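Local coordinates for protein ubiquinone biosynthesis accessory factor UbiJ (Escherichia coli, PDB 6H6O) that binds hydrophobic intermediates of ubiquinone biosynthesis through its SCP2 domain and is essential for the stability of the multiprotein Ubi complex, at residues Gln96-Thr99 and Ala100-Ser104. Sequence-based numbering, arbitrary orientation.
Sequences QQLT and ALIRS
The short amphipathic alpha-helix 95-104 of the SCP2 domain carries Leu98 and Ile102 one turn apart on its inner side. The helix precedes strand 107-111, the outermost strand of the sheet at this end within the chain. Four successive i to i+4 backbone bonds join 96-99 to 100-104. Ala100 N donates to Gln96 O at 3.0 Å, and Leu101 N donates to Gln97 O at 2.9 Å. Ile102 N and Arg103 N repeat the pattern on the carbonyls of Leu98 and Thr99. The Arg103 bond is fairly straight, with an angle of 165° at the hydrogen.

Leu98 and Ile102 cross obliquely. CD1 of Ile102 sits 3.9 Å from Leu98 CG, and Leu98 CD1 is equally close. In Ile102, CG1 lies anti to the carbonyl carbon (chi1 -69°), which turns this branch back along the helix toward Leu98. The pair packs on Leu107 of strand 107-111 and, through Val120 and Ile113, on helix 113-128.

Leu101 lies on a neighbouring side of the helix, against Val88 and Leu92. Its CG also rests 3.2 Å from Gln97 O, the same oxygen that accepts its backbone N-H. With an alanine in place of Leu101 the backbone bond would remain, but a gap is likely to open beside Val88 and Leu92.

Thr99 faces a more open side. Its OG1 lies beside its own backbone N (chi1 -44°) and hydrogen-bonds to Arg95 O, one turn back. On the following turn, Arg103 CB lies 3.4 Å from Thr99 O.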
ATOM      1  N   GLN A  96       9.341   5.564 -20.775  1.00 37.70           N
ATOM      2  CA  GLN A  96      10.520   4.772 -21.151  1.00 38.01           C
ATOM      3  C   GLN A  96      10.589   3.513 -20.300  1.00 38.62           C
ATOM      4  O   GLN A  96      10.697   2.402 -20.831  1.00 38.04           O
ATOM      5  CB  GLN A  96      11.814   5.542 -20.896  1.00 40.65           C
ATOM      6  CG  GLN A  96      11.989   6.835 -21.642  1.00 63.68           C
ATOM      7  CD  GLN A  96      13.436   7.194 -21.502  1.00 87.43           C
ATOM      8  OE1 GLN A  96      13.859   7.825 -20.525  1.00 83.51           O
ATOM      9  NE2 GLN A  96      14.244   6.700 -22.422  1.00 81.24           N
ATOM     10  N   GLN A  97      10.560   3.709 -18.969  1.00 32.94           N
ATOM     11  CA  GLN A  97      10.582   2.658 -17.969  1.00 32.33           C
ATOM     12  C   GLN A  97       9.374   1.764 -18.156  1.00 33.35           C
ATOM     13  O   GLN A  97       9.505   0.543 -18.043  1.00 32.92           O
ATOM     14  CB  GLN A  97      10.604   3.258 -16.553  1.00 33.77           C
ATOM     15  CG  GLN A  97      11.999   3.662 -16.080  1.00 51.88           C
ATOM     16  CD  GLN A  97      12.838   2.458 -15.709  1.00 73.20           C
ATOM     17  OE1 GLN A  97      13.586   1.914 -16.531  1.00 69.64           O
ATOM     18  NE2 GLN A  97      12.710   1.997 -14.470  1.00 64.30           N
ATOM     19  N   LEU A  98       8.207   2.360 -18.497  1.00 27.25           N
ATOM     20  CA  LEU A  98       6.999   1.581 -18.728  1.00 24.65           C
ATOM     21  C   LEU A  98       7.191   0.649 -19.933  1.00 28.72           C
ATOM     22  O   LEU A  98       6.854  -0.534 -19.829  1.00 27.32           O
ATOM     23  CB  LEU A  98       5.761   2.499 -18.877  1.00 23.34           C
ATOM     24  CG  LEU A  98       4.421   1.848 -19.234  1.00 25.94           C
ATOM     25  CD1 LEU A  98       3.952   0.890 -18.138  1.00 24.24           C
ATOM     26  CD2 LEU A  98       3.362   2.910 -19.530  1.00 27.86           C
ATOM     27  N   THR A  99       7.786   1.156 -21.035  1.00 25.15           N
ATOM     28  CA  THR A  99       8.049   0.356 -22.238  1.00 25.69           C
ATOM     29  C   THR A  99       9.015  -0.797 -21.919  1.00 28.22           C
ATOM     30  O   THR A  99       8.772  -1.925 -22.353  1.00 26.37           O
ATOM     31  CB  THR A  99       8.563   1.242 -23.406  1.00 34.89           C
ATOM     32  OG1 THR A  99       7.782   2.434 -23.476  1.00 34.52           O
ATOM     33  CG2 THR A  99       8.495   0.534 -24.748  1.00 32.81           C
ATOM     34  N   ALA A 100      10.088  -0.513 -21.147  1.00 25.78           N
ATOM     35  CA  ALA A 100      11.069  -1.522 -20.735  1.00 27.27           C
ATOM     36  C   ALA A 100      10.408  -2.591 -19.861  1.00 30.03           C
ATOM     37  O   ALA A 100      10.689  -3.774 -20.048  1.00 28.64           O
ATOM     38  CB  ALA A 100      12.228  -0.870 -19.999  1.00 28.52           C
ATOM     39  N   LEU A 101       9.485  -2.180 -18.950  1.00 26.78           N
ATOM     40  CA  LEU A 101       8.771  -3.117 -18.069  1.00 26.85           C
ATOM     41  C   LEU A 101       7.824  -4.017 -18.841  1.00 26.68           C
ATOM     42  O   LEU A 101       7.718  -5.202 -18.525  1.00 25.26           O
ATOM     43  CB  LEU A 101       8.059  -2.392 -16.921  1.00 27.18           C
ATOM     44  CG  LEU A 101       9.014  -1.747 -15.880  1.00 33.58           C
ATOM     45  CD1 LEU A 101       8.333  -0.734 -15.037  1.00 33.99           C
ATOM     46  CD2 LEU A 101       9.751  -2.786 -15.030  1.00 37.93           C
ATOM     47  N   ILE A 102       7.168  -3.474 -19.879  1.00 23.06           N
ATOM     48  CA  ILE A 102       6.284  -4.268 -20.735  1.00 23.88           C
ATOM     49  C   ILE A 102       7.132  -5.261 -21.551  1.00 27.23           C
ATOM     50  O   ILE A 102       6.812  -6.453 -21.593  1.00 26.05           O
ATOM     51  CB  ILE A 102       5.358  -3.377 -21.607  1.00 26.98           C
ATOM     52  CG1 ILE A 102       4.315  -2.657 -20.713  1.00 26.45           C
ATOM     53  CG2 ILE A 102       4.654  -4.213 -22.698  1.00 28.86           C
ATOM     54  CD1 ILE A 102       3.651  -1.363 -21.341  1.00 27.50           C
ATOM     55  N   ARG A 103       8.252  -4.777 -22.144  1.00 25.20           N
ATOM     56  CA  ARG A 103       9.175  -5.613 -22.920  1.00 26.80           C
ATOM     57  C   ARG A 103       9.757  -6.770 -22.083  1.00 29.67           C
ATOM     58  O   ARG A 103       9.815  -7.902 -22.563  1.00 30.29           O
ATOM     59  CB  ARG A 103      10.300  -4.752 -23.526  1.00 31.83           C
ATOM     60  CG  ARG A 103      11.178  -5.512 -24.515  1.00 49.03           C
ATOM     61  CD  ARG A 103      12.303  -4.663 -25.087  1.00 61.00           C
ATOM     62  NE  ARG A 103      11.811  -3.562 -25.912  1.00 70.44           N
ATOM     63  CZ  ARG A 103      11.592  -3.629 -27.222  1.00 88.84           C
ATOM     64  NH1 ARG A 103      11.129  -2.576 -27.876  1.00 77.82           N
ATOM     65  NH2 ARG A 103      11.821  -4.759 -27.885  1.00 75.47           N
ATOM     66  N   SER A 104      10.156  -6.498 -20.828  1.00 23.97           N
ATOM     67  CA  SER A 104      10.733  -7.529 -19.968  1.00 24.53           C
ATOM     68  C   SER A 104       9.695  -8.519 -19.396  1.00 27.20           C
ATOM     69  O   SER A 104      10.081  -9.537 -18.819  1.00 27.65           O
ATOM     70  CB  SER A 104      11.527  -6.884 -18.834  1.00 27.45           C
ATOM     71  OG  SER A 104      10.651  -6.213 -17.942  1.00 29.37           O
TER